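Local coordinates for protein mannosephosphate isomerase, putative (Archaeoglobus fulgidus, PDB 1ZX5) that probably interconverts D-mannose 6-phosphate and D-fructose 6-phosphate as a zinc-dependent isomerase of the type 1 family, at residues F195-E198 with N199-E202; V213-F216 with E217-K221. One frame throughout, in Å; residues are numbered along the deposited sequence.

How the contacts relate
Both contacts are tight local turns, in series along the chain, with centres 26 Å apart and nearest atoms about 11 Å apart. Contact 1 runs from strand 194-195 into the start of helix 201-207, near the bound fructofuranose; contact 2 follows the end of that helix, in the loop before strand 224-226, against the edge of the six-stranded sheet. Each mixes two buried residues with more exposed ones, most of them polar. The buried pair is aromatic in contact 1, F196 with W201, but aliphatic in contact 2, V213 with V218. In contact 1 an aspartate reaches back and an asparagine forward to backbone N-H groups, and both meet an acetic acid; in contact 2 a glutamate reaches back.

Contact 1. Residues F195-E198 with N199-E202; sequences FFNE and NDWE. With ACY (acetic acid), chain H.
N197 and D200 bond to each other and both reach one acetic acid molecule, probably left from crystallisation. N197 ND2 donates to O of the acetic acid at 3.2 Å, while D200 OD2 lies 2.6 Å from OXT of the acetic acid. D200 OD2 also accepts F195 N at 2.8 Å, nearly straight (173°), through the lone pair facing away from OD1. An acid suits the place, one oxygen taking the F195 N-H while facing a second acid; an amide suits position 197, offering both acceptor and donor. With CG wedged between backbone N and carbonyl carbon (chi1 59°), N197 turns OD1 forward to take the backbone N of D200 at 2.9 Å. The chain here leads from strand 194-195 into helix 201-207. F196, centre of an inverse gamma turn, packs edge-to-face with F153 and touches Q97, both in the fructofuranose pocket. W201, seated on I139, L142 and L146 of helix 139-146, meets F196 in a T-shaped pair, planes at 86°, with CZ3 over the face toward the rim, 3.9 Å from F196 CG. W201 NE1, though buried, is hydrogen-bonded to E143. The short approach of D200 OD2 to OXT implies that one of the two acid groups probably holds a proton.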
loop_
_atom_site.group_PDB
_atom_site.type_symbol
_atom_site.label_atom_id
_atom_site.label_comp_id
_atom_site.label_asym_id
_atom_site.label_seq_id
_atom_site.Cartn_x
_atom_site.Cartn_y
_atom_site.Cartn_z
ATOM N N PHE A 195 17.374 -3.595 3.773
ATOM C CA PHE A 195 17.188 -4.341 5.013
ATOM C C PHE A 195 18.408 -4.224 5.908
ATOM O O PHE A 195 19.514 -3.976 5.429
ATOM C CB PHE A 195 16.834 -5.802 4.690
ATOM C CG PHE A 195 15.404 -5.976 4.211
ATOM C CD1 PHE A 195 14.399 -6.387 5.097
ATOM C CD2 PHE A 195 15.059 -5.704 2.884
ATOM C CE1 PHE A 195 13.058 -6.524 4.665
ATOM C CE2 PHE A 195 13.728 -5.846 2.439
ATOM C CZ PHE A 195 12.722 -6.249 3.330
ATOM N N PHE A 196 18.199 -4.391 7.208
ATOM C CA PHE A 196 19.288 -4.362 8.184
ATOM C C PHE A 196 20.126 -5.643 8.135
ATOM O O PHE A 196 20.020 -6.510 9.002
ATOM C CB PHE A 196 18.721 -4.134 9.590
ATOM C CG PHE A 196 18.440 -2.686 9.917
ATOM C CD1 PHE A 196 18.011 -1.788 8.924
ATOM C CD2 PHE A 196 18.583 -2.222 11.227
ATOM C CE1 PHE A 196 17.737 -0.448 9.232
ATOM C CE2 PHE A 196 18.301 -0.886 11.547
ATOM C CZ PHE A 196 17.885 0.001 10.548
ATOM N N ASN A 197 20.950 -5.765 7.100
ATOM C CA ASN A 197 21.824 -6.921 6.937
ATOM C C ASN A 197 23.074 -6.481 6.204
ATOM O O ASN A 197 23.133 -5.359 5.684
ATOM C CB ASN A 197 21.113 -8.099 6.217
ATOM C CG ASN A 197 20.600 -7.743 4.811
ATOM O OD1 ASN A 197 21.246 -7.036 4.041
ATOM N ND2 ASN A 197 19.441 -8.267 4.474
ATOM N N GLU A 198 24.076 -7.351 6.170
ATOM C CA GLU A 198 25.353 -7.025 5.540
ATOM C C GLU A 198 25.166 -6.640 4.064
ATOM O O GLU A 198 25.790 -5.705 3.567
ATOM C CB GLU A 198 26.305 -8.216 5.679
ATOM C CG GLU A 198 27.677 -8.030 5.058
ATOM C CD GLU A 198 27.703 -8.249 3.545
ATOM O OE1 GLU A 198 26.831 -8.982 3.000
ATOM O OE2 GLU A 198 28.617 -7.679 2.902
ATOM N N ASN A 199 24.309 -7.379 3.366
ATOM C CA ASN A 199 24.113 -7.183 1.934
ATOM C C ASN A 199 23.689 -5.749 1.581
ATOM O O ASN A 199 24.160 -5.189 0.582
ATOM C CB ASN A 199 23.080 -8.202 1.409
ATOM C CG ASN A 199 22.935 -8.176 -0.107
ATOM O OD1 ASN A 199 21.990 -7.579 -0.642
ATOM N ND2 ASN A 199 23.855 -8.809 -0.802
ATOM N N ASP A 200 22.802 -5.175 2.402
ATOM C CA ASP A 200 22.210 -3.866 2.140
ATOM C C ASP A 200 22.796 -2.731 2.991
ATOM O O ASP A 200 22.357 -1.593 2.867
ATOM C CB ASP A 200 20.706 -3.903 2.419
ATOM C CG ASP A 200 19.937 -4.825 1.493
ATOM O OD1 ASP A 200 20.506 -5.371 0.526
ATOM O OD2 ASP A 200 18.718 -4.977 1.729
ATOM N N TRP A 201 23.746 -3.040 3.867
ATOM C CA TRP A 201 24.216 -2.078 4.863
ATOM C C TRP A 201 24.760 -0.763 4.299
ATOM O O TRP A 201 24.511 0.294 4.874
ATOM C CB TRP A 201 25.242 -2.693 5.833
ATOM C CG TRP A 201 25.315 -1.867 7.088
ATOM C CD1 TRP A 201 26.357 -1.079 7.499
ATOM C CD2 TRP A 201 24.268 -1.688 8.058
ATOM N NE1 TRP A 201 26.029 -0.437 8.678
ATOM C CE2 TRP A 201 24.756 -0.794 9.042
ATOM C CE3 TRP A 201 22.968 -2.203 8.197
ATOM C CZ2 TRP A 201 23.990 -0.410 10.158
ATOM C CZ3 TRP A 201 22.206 -1.822 9.307
ATOM C CH2 TRP A 201 22.723 -0.938 10.272
ATOM N N GLU A 202 25.497 -0.820 3.189
ATOM C CA GLU A 202 26.004 0.405 2.559
ATOM C C GLU A 202 24.884 1.359 2.149
ATOM O O GLU A 202 25.057 2.568 2.238
ATOM C CB GLU A 202 26.904 0.103 1.359
ATOM C CG GLU A 202 28.266 -0.468 1.731
ATOM C CD GLU A 202 29.116 0.498 2.569
ATOM O OE1 GLU A 202 29.413 1.620 2.080
ATOM O OE2 GLU A 202 29.490 0.127 3.714
HETATM C C ACY H . 17.087 -7.627 0.818
HETATM O O ACY H . 17.857 -8.026 1.719
HETATM O OXT ACY H . 17.177 -6.501 0.282
HETATM C CH3 ACY H . 15.987 -8.540 0.349
HETATM O O HOH W 1 26.638 -3.365 1.938
#

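Contact 2. Residues V213-F216 with E217-K221; sequences VEEF and EVKGK
E217 swings CG to the side of its own backbone N, opposite the carbonyl carbon (chi1 -57°), and then runs extended (chi2 175°), which carries its carboxylate back to E214. There OE2 accepts the backbone N of E214 at 2.8 Å, met from above the carboxylate plane. A glutamate has the length for this backward reach, a side-chain-to-backbone bond that closes back over the turn. The backbone N of E217 donates to E214 O at 3.0 Å, making 214-217 a type I beta turn. F216 adopts the less common first torsion (chi1 75°), and its ring lies against E217, whose CG sits over one face, toward the rim, in a CH-pi contact 4.0 Å from the ring centroid.

A second, overlapping type I turn follows at 215-218: E215 O accepts the N of V218 at 3.1 Å from above the carbonyl plane, and adds an i+4 bond from the N of K219 at 3.0 Å, almost end-on. The E215 and K219 side chains, both exposed, lie side by side, pointing the same way, and their opposite charges make a long salt bridge, OE1 to NZ 4.0 Å. V213 CG1 meets V218 CG1 at 3.8 Å; both residues are buried, a place that branched aliphatic groups suit. Water 2 donates to both F216 O and K219 O.

The turns follow helix 201-207 and precede strand 224-226. V218 bonds through its backbone to V169, and G220 to T167, both on strand 167-170 at the edge of the six-stranded sheet, while E215, V218 and K219 rest on F160 of strand 157-161.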
loop_
_atom_site.group_PDB
_atom_site.type_symbol
_atom_site.label_atom_id
_atom_site.label_comp_id
_atom_site.label_asym_id
_atom_site.label_seq_id
_atom_site.Cartn_x
_atom_site.Cartn_y
_atom_site.Cartn_z
ATOM N N VAL A 213 12.420 9.051 16.854
ATOM C CA VAL A 213 11.195 9.490 16.200
ATOM C C VAL A 213 10.069 9.373 17.218
ATOM O O VAL A 213 9.909 8.334 17.865
ATOM C CB VAL A 213 10.919 8.668 14.909
ATOM C CG1 VAL A 213 9.526 8.919 14.374
ATOM C CG2 VAL A 213 11.951 9.008 13.846
ATOM N N GLU A 214 9.318 10.458 17.388
ATOM C CA GLU A 214 8.150 10.448 18.269
ATOM C C GLU A 214 7.011 9.663 17.627
ATOM O O GLU A 214 6.877 9.649 16.403
ATOM C CB GLU A 214 7.687 11.874 18.578
ATOM C CG GLU A 214 8.742 12.788 19.223
ATOM C CD GLU A 214 9.191 12.317 20.598
ATOM O OE1 GLU A 214 8.391 11.681 21.313
ATOM O OE2 GLU A 214 10.351 12.595 20.972
ATOM N N GLU A 215 6.195 9.016 18.453
ATOM C CA GLU A 215 5.068 8.218 17.960
ATOM C C GLU A 215 4.115 8.996 17.054
ATOM O O GLU A 215 3.671 8.464 16.038
ATOM C CB GLU A 215 4.315 7.552 19.110
ATOM C CG GLU A 215 5.177 6.519 19.837
ATOM C CD GLU A 215 4.433 5.745 20.924
ATOM O OE1 GLU A 215 3.195 5.924 21.069
ATOM O OE2 GLU A 215 5.103 4.955 21.634
ATOM N N PHE A 216 3.829 10.253 17.407
ATOM C CA PHE A 216 2.915 11.090 16.609
ATOM C C PHE A 216 3.434 11.345 15.185
ATOM O O PHE A 216 2.657 11.686 14.290
ATOM C CB PHE A 216 2.556 12.415 17.330
ATOM C CG PHE A 216 3.665 13.448 17.318
ATOM C CD1 PHE A 216 3.909 14.226 16.179
ATOM C CD2 PHE A 216 4.463 13.646 18.444
ATOM C CE1 PHE A 216 4.946 15.179 16.162
ATOM C CE2 PHE A 216 5.500 14.603 18.441
ATOM C CZ PHE A 216 5.741 15.366 17.298
ATOM N N GLU A 217 4.739 11.165 14.979
ATOM C CA GLU A 217 5.338 11.360 13.663
ATOM C C GLU A 217 5.079 10.194 12.705
ATOM O O GLU A 217 5.220 10.357 11.497
ATOM C CB GLU A 217 6.850 11.601 13.770
ATOM C CG GLU A 217 7.274 12.773 14.655
ATOM C CD GLU A 217 8.793 12.855 14.804
ATOM O OE1 GLU A 217 9.494 12.938 13.770
ATOM O OE2 GLU A 217 9.301 12.825 15.945
ATOM N N VAL A 218 4.726 9.020 13.228
ATOM C CA VAL A 218 4.464 7.857 12.369
ATOM C C VAL A 218 2.999 7.386 12.371
ATOM O O VAL A 218 2.553 6.764 11.418
ATOM C CB VAL A 218 5.439 6.665 12.647
ATOM C CG1 VAL A 218 6.888 7.097 12.425
ATOM C CG2 VAL A 218 5.268 6.125 14.053
ATOM N N LYS A 219 2.271 7.682 13.444
ATOM C CA LYS A 219 0.867 7.297 13.583
ATOM C C LYS A 219 -0.070 8.197 12.777
ATOM O O LYS A 219 0.032 9.424 12.845
ATOM C CB LYS A 219 0.452 7.367 15.050
ATOM C CG LYS A 219 0.548 6.074 15.830
ATOM C CD LYS A 219 0.224 6.370 17.296
ATOM C CE LYS A 219 -0.521 5.221 17.969
ATOM N NZ LYS A 219 -0.388 5.263 19.482
ATOM N N GLY A 220 -0.981 7.594 12.014
ATOM C CA GLY A 220 -2.058 8.359 11.383
ATOM C C GLY A 220 -3.298 8.377 12.262
ATOM O O GLY A 220 -3.268 7.894 13.396
ATOM N N LYS A 221 -4.392 8.928 11.738
ATOM C CA LYS A 221 -5.706 8.864 12.416
ATOM C C LYS A 221 -6.391 7.527 12.154
ATOM O O LYS A 221 -6.117 6.873 11.149
ATOM C CB LYS A 221 -6.626 10.000 11.952
ATOM C CG LYS A 221 -6.163 11.377 12.411
ATOM C CD LYS A 221 -7.147 12.471 12.031
ATOM C CE LYS A 221 -6.506 13.860 12.218
ATOM N NZ LYS A 221 -7.555 14.938 12.249
HETATM O O HOH W 2 -0.325 11.567 14.889
#